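Local coordinates for hypothetical protein PA2201 (Pseudomonas aeruginosa, PDB 2FEF) that is of unknown function but is probably an immunity protein against a PoNe-type DNase toxin, at residues 173-185 with 194-207. Residues are numbered along the deposited sequence; the frame is centred on the assembly and turned at random.
Sequences LQFDTDRLLDYLG and ASEETFHPRPFGQL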
ATOM      1  N   LEU B 173      15.777  19.697  10.906  1.00 25.99           N
ATOM      2  CA  LEU B 173      15.011  20.891  11.280  1.00 26.03           C
ATOM      3  C   LEU B 173      15.657  22.185  10.807  1.00 26.45           C
ATOM      4  O   LEU B 173      15.014  23.232  10.858  1.00 25.91           O
ATOM      5  CB  LEU B 173      14.770  20.962  12.813  1.00 25.81           C
ATOM      6  CG  LEU B 173      14.287  19.708  13.529  1.00 25.33           C
ATOM      7  CD1 LEU B 173      14.005  20.029  15.033  1.00 28.06           C
ATOM      8  CD2 LEU B 173      13.074  19.099  12.892  1.00 27.62           C
ATOM      9  N   GLN B 174      16.932  22.111  10.398  1.00 27.16           N
ATOM     10  CA  GLN B 174      17.740  23.285  10.016  1.00 28.64           C
ATOM     11  C   GLN B 174      17.690  24.349  11.110  1.00 28.83           C
ATOM     12  O   GLN B 174      17.556  25.551  10.832  1.00 28.24           O
ATOM     13  CB  GLN B 174      17.311  23.846   8.648  1.00 29.14           C
ATOM     14  CG  GLN B 174      17.405  22.830   7.518  1.00 30.41           C
ATOM     15  CD  GLN B 174      17.108  23.427   6.139  1.00 32.06           C
ATOM     16  OE1 GLN B 174      16.853  24.628   5.995  1.00 39.15           O
ATOM     17  NE2 GLN B 174      17.136  22.584   5.125  1.00 34.18           N
ATOM     18  N   PHE B 175      17.783  23.889  12.364  1.00 28.06           N
ATOM     19  CA  PHE B 175      17.775  24.746  13.539  1.00 29.17           C
ATOM     20  C   PHE B 175      16.554  25.649  13.684  1.00 28.89           C
ATOM     21  O   PHE B 175      16.591  26.616  14.430  1.00 28.61           O
ATOM     22  CB  PHE B 175      19.089  25.549  13.670  1.00 30.20           C
ATOM     23  CG  PHE B 175      20.220  24.757  14.272  1.00 31.17           C
ATOM     24  CD1 PHE B 175      20.324  24.607  15.656  1.00 35.23           C
ATOM     25  CD2 PHE B 175      21.182  24.185  13.470  1.00 34.42           C
ATOM     26  CE1 PHE B 175      21.379  23.886  16.213  1.00 35.84           C
ATOM     27  CE2 PHE B 175      22.241  23.461  14.015  1.00 33.57           C
ATOM     28  CZ  PHE B 175      22.328  23.297  15.375  1.00 34.51           C
ATOM     29  N   ASP B 176      15.466  25.314  13.003  1.00 28.96           N
ATOM     30  CA  ASP B 176      14.223  26.102  13.119  1.00 29.53           C
ATOM     31  C   ASP B 176      13.400  25.518  14.285  1.00 29.32           C
ATOM     32  O   ASP B 176      12.380  24.867  14.092  1.00 28.73           O
ATOM     33  CB  ASP B 176      13.447  26.072  11.789  1.00 31.11           C
ATOM     34  CG  ASP B 176      12.300  27.115  11.717  1.00 33.57           C
ATOM     35  OD1 ASP B 176      12.214  28.023  12.570  1.00 36.40           O
ATOM     36  OD2 ASP B 176      11.479  27.007  10.784  1.00 36.21           O
ATOM     37  N   THR B 177      13.877  25.772  15.495  1.00 29.06           N
ATOM     38  CA  THR B 177      13.315  25.220  16.698  1.00 29.56           C
ATOM     39  C   THR B 177      12.702  26.364  17.509  1.00 28.93           C
ATOM     40  O   THR B 177      13.149  27.521  17.384  1.00 28.19           O
ATOM     41  CB  THR B 177      14.421  24.555  17.537  1.00 29.85           C
ATOM     42  OG1 THR B 177      15.537  25.453  17.642  1.00 30.34           O
ATOM     43  CG2 THR B 177      14.896  23.267  16.876  1.00 31.77           C
ATOM     44  N   ASP B 178      11.681  26.042  18.309  1.00 26.86           N
ATOM     45  CA  ASP B 178      11.068  26.990  19.237  1.00 26.70           C
ATOM     46  C   ASP B 178      11.455  26.697  20.687  1.00 26.96           C
ATOM     47  O   ASP B 178      12.348  25.881  20.931  1.00 26.84           O
ATOM     48  CB  ASP B 178       9.536  27.041  19.040  1.00 26.77           C
ATOM     49  CG  ASP B 178       8.805  25.819  19.593  1.00 27.73           C
ATOM     50  OD1 ASP B 178       9.418  24.737  19.797  1.00 25.23           O
ATOM     51  OD2 ASP B 178       7.569  25.939  19.796  1.00 30.22           O
ATOM     52  N   ARG B 179      10.801  27.344  21.652  1.00 25.99           N
ATOM     53  CA  ARG B 179      11.253  27.267  23.040  1.00 26.31           C
ATOM     54  C   ARG B 179      11.280  25.822  23.553  1.00 26.41           C
ATOM     55  O   ARG B 179      12.297  25.360  24.083  1.00 26.21           O
ATOM     56  CB  ARG B 179      10.394  28.130  23.952  1.00 25.94           C
ATOM     57  CG  ARG B 179      10.855  28.092  25.442  1.00 27.46           C
ATOM     58  CD  ARG B 179      10.160  29.149  26.268  1.00 32.74           C
ATOM     59  NE  ARG B 179      10.727  30.473  26.057  1.00 35.19           N
ATOM     60  CZ  ARG B 179      10.273  31.584  26.640  1.00 37.24           C
ATOM     61  NH1 ARG B 179       9.228  31.521  27.454  1.00 37.66           N
ATOM     62  NH2 ARG B 179      10.863  32.756  26.402  1.00 36.52           N
ATOM     63  N   LEU B 180      10.173  25.116  23.367  1.00 25.78           N
ATOM     64  CA  LEU B 180      10.087  23.720  23.825  1.00 26.45           C
ATOM     65  C   LEU B 180      11.137  22.819  23.164  1.00 26.04           C
ATOM     66  O   LEU B 180      11.839  22.074  23.853  1.00 25.64           O
ATOM     67  CB  LEU B 180       8.673  23.132  23.640  1.00 26.40           C
ATOM     68  CG  LEU B 180       8.557  21.625  23.937  1.00 26.77           C
ATOM     69  CD1 LEU B 180       8.856  21.282  25.409  1.00 24.53           C
ATOM     70  CD2 LEU B 180       7.206  21.077  23.516  1.00 25.52           C
ATOM     71  N   LEU B 181      11.259  22.898  21.845  1.00 25.56           N
ATOM     72  CA  LEU B 181      12.251  22.060  21.156  1.00 26.35           C
ATOM     73  C   LEU B 181      13.668  22.398  21.635  1.00 26.93           C
ATOM     74  O   LEU B 181      14.505  21.488  21.792  1.00 27.15           O
ATOM     75  CB  LEU B 181      12.156  22.181  19.616  1.00 25.60           C
ATOM     76  CG  LEU B 181      10.865  21.659  18.953  1.00 25.55           C
ATOM     77  CD1 LEU B 181      10.863  21.910  17.409  1.00 24.88           C
ATOM     78  CD2 LEU B 181      10.552  20.174  19.341  1.00 27.78           C
ATOM     79  N   ASP B 182      13.940  23.686  21.871  1.00 27.29           N
ATOM     80  CA  ASP B 182      15.225  24.090  22.455  1.00 28.23           C
ATOM     81  C   ASP B 182      15.473  23.510  23.860  1.00 28.59           C
ATOM     82  O   ASP B 182      16.584  23.024  24.132  1.00 28.71           O
ATOM     83  CB  ASP B 182      15.396  25.615  22.475  1.00 28.90           C
ATOM     84  CG  ASP B 182      15.693  26.201  21.087  1.00 30.72           C
ATOM     85  OD1 ASP B 182      15.919  25.430  20.130  1.00 31.72           O
ATOM     86  OD2 ASP B 182      15.712  27.452  20.972  1.00 30.60           O
ATOM     87  N   TYR B 183      14.467  23.543  24.739  1.00 27.67           N
ATOM     88  CA  TYR B 183      14.568  22.855  26.040  1.00 28.27           C
ATOM     89  C   TYR B 183      14.811  21.357  25.908  1.00 28.60           C
ATOM     90  O   TYR B 183      15.650  20.811  26.620  1.00 28.40           O
ATOM     91  CB  TYR B 183      13.340  23.120  26.916  1.00 29.17           C
ATOM     92  CG  TYR B 183      13.491  24.385  27.732  1.00 30.16           C
ATOM     93  CD1 TYR B 183      13.373  25.631  27.138  1.00 30.22           C
ATOM     94  CD2 TYR B 183      13.731  24.324  29.107  1.00 32.49           C
ATOM     95  CE1 TYR B 183      13.511  26.805  27.882  1.00 31.97           C
ATOM     96  CE2 TYR B 183      13.866  25.493  29.865  1.00 33.43           C
ATOM     97  CZ  TYR B 183      13.757  26.730  29.232  1.00 33.09           C
ATOM     98  OH  TYR B 183      13.899  27.895  29.947  1.00 33.17           O
ATOM     99  N   LEU B 184      14.077  20.697  25.008  1.00 28.10           N
ATOM    100  CA  LEU B 184      14.250  19.250  24.801  1.00 27.57           C
ATOM    101  C   LEU B 184      15.639  18.886  24.287  1.00 28.44           C
ATOM    102  O   LEU B 184      16.192  17.865  24.672  1.00 29.69           O
ATOM    103  CB  LEU B 184      13.168  18.681  23.883  1.00 25.98           C
ATOM    104  CG  LEU B 184      11.745  18.733  24.466  1.00 26.92           C
ATOM    105  CD1 LEU B 184      10.724  18.206  23.461  1.00 26.34           C
ATOM    106  CD2 LEU B 184      11.690  17.947  25.803  1.00 26.25           C
ATOM    107  N   GLY B 185      16.195  19.705  23.399  1.00 28.61           N
ATOM    108  CA  GLY B 185      17.522  19.429  22.853  1.00 29.35           C
ATOM    109  C   GLY B 185      18.699  20.097  23.523  1.00 30.25           C
ATOM    110  O   GLY B 185      19.845  19.907  23.089  1.00 30.22           O
ATOM    111  N   ALA B 194      17.405  29.612  25.046  1.00 39.77           N
ATOM    112  CA  ALA B 194      16.313  29.053  24.254  1.00 38.62           C
ATOM    113  C   ALA B 194      15.583  30.149  23.496  1.00 37.79           C
ATOM    114  O   ALA B 194      15.560  31.305  23.932  1.00 37.48           O
ATOM    115  CB  ALA B 194      15.338  28.273  25.146  1.00 37.97           C
ATOM    116  N   SER B 195      14.984  29.766  22.370  1.00 36.76           N
ATOM    117  CA  SER B 195      14.094  30.622  21.592  1.00 36.04           C
ATOM    118  C   SER B 195      12.998  31.176  22.508  1.00 36.25           C
ATOM    119  O   SER B 195      12.642  30.552  23.506  1.00 35.01           O
ATOM    120  CB  SER B 195      13.457  29.791  20.473  1.00 35.92           C
ATOM    121  OG  SER B 195      12.482  30.522  19.755  1.00 35.49           O
ATOM    122  N   GLU B 196      12.477  32.351  22.168  1.00 36.32           N
ATOM    123  CA  GLU B 196      11.357  32.927  22.914  1.00 36.58           C
ATOM    124  C   GLU B 196      10.017  32.618  22.261  1.00 35.97           C
ATOM    125  O   GLU B 196       8.968  32.930  22.832  1.00 35.98           O
ATOM    126  CB  GLU B 196      11.516  34.440  23.047  1.00 37.75           C
ATOM    127  CG  GLU B 196      12.745  34.863  23.834  1.00 40.23           C
ATOM    128  CD  GLU B 196      12.877  36.355  23.926  1.00 44.76           C
ATOM    129  OE1 GLU B 196      12.047  37.070  23.312  1.00 46.81           O
ATOM    130  OE2 GLU B 196      13.816  36.815  24.612  1.00 46.95           O
ATOM    131  N   GLU B 197      10.054  32.015  21.076  1.00 35.08           N
ATOM    132  CA  GLU B 197       8.839  31.686  20.334  1.00 34.82           C
ATOM    133  C   GLU B 197       8.209  30.374  20.791  1.00 33.88           C
ATOM    134  O   GLU B 197       8.892  29.470  21.285  1.00 33.29           O
ATOM    135  CB  GLU B 197       9.120  31.567  18.838  1.00 34.49           C
ATOM    136  CG  GLU B 197       9.751  32.793  18.168  1.00 37.03           C
ATOM    137  CD  GLU B 197       9.941  32.572  16.674  1.00 36.20           C
ATOM    138  OE1 GLU B 197      11.088  32.330  16.232  1.00 38.75           O
ATOM    139  OE2 GLU B 197       8.935  32.597  15.940  1.00 38.52           O
ATOM    140  N   THR B 198       6.898  30.283  20.601  1.00 33.11           N
ATOM    141  CA  THR B 198       6.168  29.011  20.673  1.00 32.04           C
ATOM    142  C   THR B 198       5.398  28.870  19.347  1.00 31.76           C
ATOM    143  O   THR B 198       4.493  29.668  19.059  1.00 31.19           O
ATOM    144  CB  THR B 198       5.211  28.992  21.875  1.00 32.52           C
ATOM    145  OG1 THR B 198       5.965  29.110  23.095  1.00 31.91           O
ATOM    146  CG2 THR B 198       4.390  27.687  21.920  1.00 31.05           C
ATOM    147  N   PHE B 199       5.773  27.879  18.538  1.00 30.41           N
ATOM    148  CA  PHE B 199       5.168  27.709  17.224  1.00 29.77           C
ATOM    149  C   PHE B 199       3.679  27.362  17.266  1.00 29.82           C
ATOM    150  O   PHE B 199       2.938  27.737  16.365  1.00 29.56           O
ATOM    151  CB  PHE B 199       5.942  26.689  16.379  1.00 29.91           C
ATOM    152  CG  PHE B 199       7.366  27.107  16.063  1.00 30.86           C
ATOM    153  CD1 PHE B 199       7.773  28.439  16.192  1.00 30.40           C
ATOM    154  CD2 PHE B 199       8.300  26.164  15.654  1.00 31.08           C
ATOM    155  CE1 PHE B 199       9.089  28.812  15.922  1.00 30.22           C
ATOM    156  CE2 PHE B 199       9.607  26.534  15.357  1.00 30.13           C
ATOM    157  CZ  PHE B 199       9.999  27.855  15.492  1.00 30.40           C
ATOM    158  N   HIS B 200       3.265  26.637  18.312  1.00 29.53           N
ATOM    159  CA  HIS B 200       1.890  26.168  18.448  1.00 29.84           C
ATOM    160  C   HIS B 200       1.424  26.438  19.880  1.00 29.57           C
ATOM    161  O   HIS B 200       1.585  25.594  20.760  1.00 29.48           O
ATOM    162  CB  HIS B 200       1.829  24.693  18.072  1.00 28.45           C
ATOM    163  CG  HIS B 200       2.366  24.426  16.698  1.00 30.83           C
ATOM    164  ND1 HIS B 200       1.577  24.513  15.574  1.00 28.68           N
ATOM    165  CD2 HIS B 200       3.615  24.125  16.262  1.00 27.20           C
ATOM    166  CE1 HIS B 200       2.313  24.272  14.501  1.00 32.52           C
ATOM    167  NE2 HIS B 200       3.548  24.007  14.896  1.00 29.25           N
ATOM    168  N   PRO B 201       0.894  27.651  20.123  1.00 29.54           N
ATOM    169  CA  PRO B 201       0.567  28.110  21.459  1.00 29.23           C
ATOM    170  C   PRO B 201      -0.465  27.219  22.175  1.00 28.86           C
ATOM    171  O   PRO B 201      -0.500  27.188  23.400  1.00 28.50           O
ATOM    172  CB  PRO B 201       0.019  29.534  21.231  1.00 29.27           C
ATOM    173  CG  PRO B 201       0.538  29.943  19.888  1.00 30.22           C
ATOM    174  CD  PRO B 201       0.599  28.672  19.093  1.00 30.07           C
ATOM    175  N   ARG B 202      -1.271  26.491  21.404  1.00 28.92           N
ATOM    176  CA  ARG B 202      -2.232  25.520  21.960  1.00 28.95           C
ATOM    177  C   ARG B 202      -1.738  24.131  21.524  1.00 26.83           C
ATOM    178  O   ARG B 202      -1.860  23.786  20.367  1.00 26.88           O
ATOM    179  CB  ARG B 202      -3.617  25.768  21.349  1.00 29.89           C
ATOM    180  CG  ARG B 202      -4.446  26.912  21.967  1.00 34.43           C
ATOM    181  CD  ARG B 202      -3.794  28.294  21.973  1.00 41.45           C
ATOM    182  NE  ARG B 202      -3.613  28.917  20.654  1.00 45.98           N
ATOM    183  CZ  ARG B 202      -3.469  30.233  20.456  1.00 45.43           C
ATOM    184  NH1 ARG B 202      -3.288  30.701  19.228  1.00 45.84           N
ATOM    185  NH2 ARG B 202      -3.501  31.083  21.482  1.00 46.13           N
ATOM    186  N   PRO B 203      -1.223  23.311  22.447  1.00 26.64           N
ATOM    187  CA  PRO B 203      -1.162  23.465  23.906  1.00 26.22           C
ATOM    188  C   PRO B 203       0.078  24.141  24.498  1.00 26.09           C
ATOM    189  O   PRO B 203       0.089  24.466  25.677  1.00 24.94           O
ATOM    190  CB  PRO B 203      -1.189  22.010  24.388  1.00 26.08           C
ATOM    191  CG  PRO B 203      -0.409  21.245  23.356  1.00 26.05           C
ATOM    192  CD  PRO B 203      -0.707  21.987  22.014  1.00 25.85           C
ATOM    193  N   PHE B 204       1.119  24.321  23.699  1.00 27.46           N
ATOM    194  CA  PHE B 204       2.450  24.550  24.257  1.00 28.23           C
ATOM    195  C   PHE B 204       2.727  25.901  24.932  1.00 29.29           C
ATOM    196  O   PHE B 204       3.675  26.017  25.710  1.00 28.95           O
ATOM    197  CB  PHE B 204       3.508  24.223  23.203  1.00 28.30           C
ATOM    198  CG  PHE B 204       3.387  22.843  22.642  1.00 27.31           C
ATOM    199  CD1 PHE B 204       3.018  22.651  21.312  1.00 25.56           C
ATOM    200  CD2 PHE B 204       3.642  21.719  23.445  1.00 26.19           C
ATOM    201  CE1 PHE B 204       2.886  21.355  20.785  1.00 25.88           C
ATOM    202  CE2 PHE B 204       3.559  20.437  22.906  1.00 26.15           C
ATOM    203  CZ  PHE B 204       3.165  20.255  21.607  1.00 24.94           C
ATOM    204  N   GLY B 205       1.904  26.914  24.643  1.00 29.64           N
ATOM    205  CA  GLY B 205       1.989  28.197  25.352  1.00 29.70           C
ATOM    206  C   GLY B 205       1.737  28.064  26.845  1.00 30.25           C
ATOM    207  O   GLY B 205       2.194  28.898  27.624  1.00 29.42           O
ATOM    208  N   GLN B 206       1.030  27.000  27.239  1.00 30.34           N
ATOM    209  CA  GLN B 206       0.696  26.723  28.649  1.00 31.77           C
ATOM    210  C   GLN B 206       1.890  26.225  29.474  1.00 31.93           C
ATOM    211  O   GLN B 206       1.759  26.026  30.688  1.00 31.84           O
ATOM    212  CB  GLN B 206      -0.480  25.723  28.744  1.00 31.84           C
ATOM    213  CG  GLN B 206      -1.780  26.242  28.083  1.00 34.19           C
ATOM    214  CD  GLN B 206      -2.339  27.455  28.801  1.00 37.09           C
ATOM    215  OE1 GLN B 206      -2.395  28.553  28.244  1.00 40.75           O
ATOM    216  NE2 GLN B 206      -2.722  27.273  30.053  1.00 37.09           N
ATOM    217  N   LEU B 207       3.032  26.029  28.803  1.00 32.27           N
ATOM    218  CA  LEU B 207       4.317  25.735  29.445  1.00 32.89           C
ATOM    219  C   LEU B 207       5.074  26.991  29.890  1.00 34.78           C
ATOM    220  O   LEU B 207       6.110  26.886  30.572  1.00 34.46           O
ATOM    221  CB  LEU B 207       5.209  24.901  28.516  1.00 32.80           C
ATOM    222  CG  LEU B 207       4.713  23.480  28.165  1.00 29.93           C
ATOM    223  CD1 LEU B 207       5.604  22.780  27.153  1.00 28.45           C
ATOM    224  CD2 LEU B 207       4.607  22.619  29.411  1.00 30.02           C
TER
HETATM  225  O   HOH W   1       5.075  24.833  19.854  1.00 27.13           O
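Asp178 CG lies between its own backbone N and carbonyl carbon (chi1 74°), which swings the carboxylate toward Phe199 and back over the first turn of helix 179-189. Phe199 N donates to Asp178 OD2 over 2.9 Å, meeting that oxygen on its anti side and somewhat out of the carboxylate plane. A water donates to the same OD2 and accepts from His200 N, while OD1 takes a weak capping bond from Leu181 N and a further bond from Tyr146. Beneath this grip, Asp178 CB stands 3.4 Å from the centroid of the Phe199 ring, almost exactly on its normal, a CH-pi contact. One turn on, Asp182 OD2 receives Ser195 N at 2.8 Å through its anti lone pair. Arg179 gives its backbone N to Glu197 O (2.9 Å) and NE to Ser195 O (3.2 Å), its bent chain leaving NH1 for a salt bridge with Glu212. On the neighbouring residue, Leu180 CD2 touches Phe204 CD2 at 3.6 Å, beside helix 258-267. The whole is an N-capped helix whose first turn is bound by a returning loop, here opened by an ST turn at Ser195, within the all-helical PoNi C-terminal region.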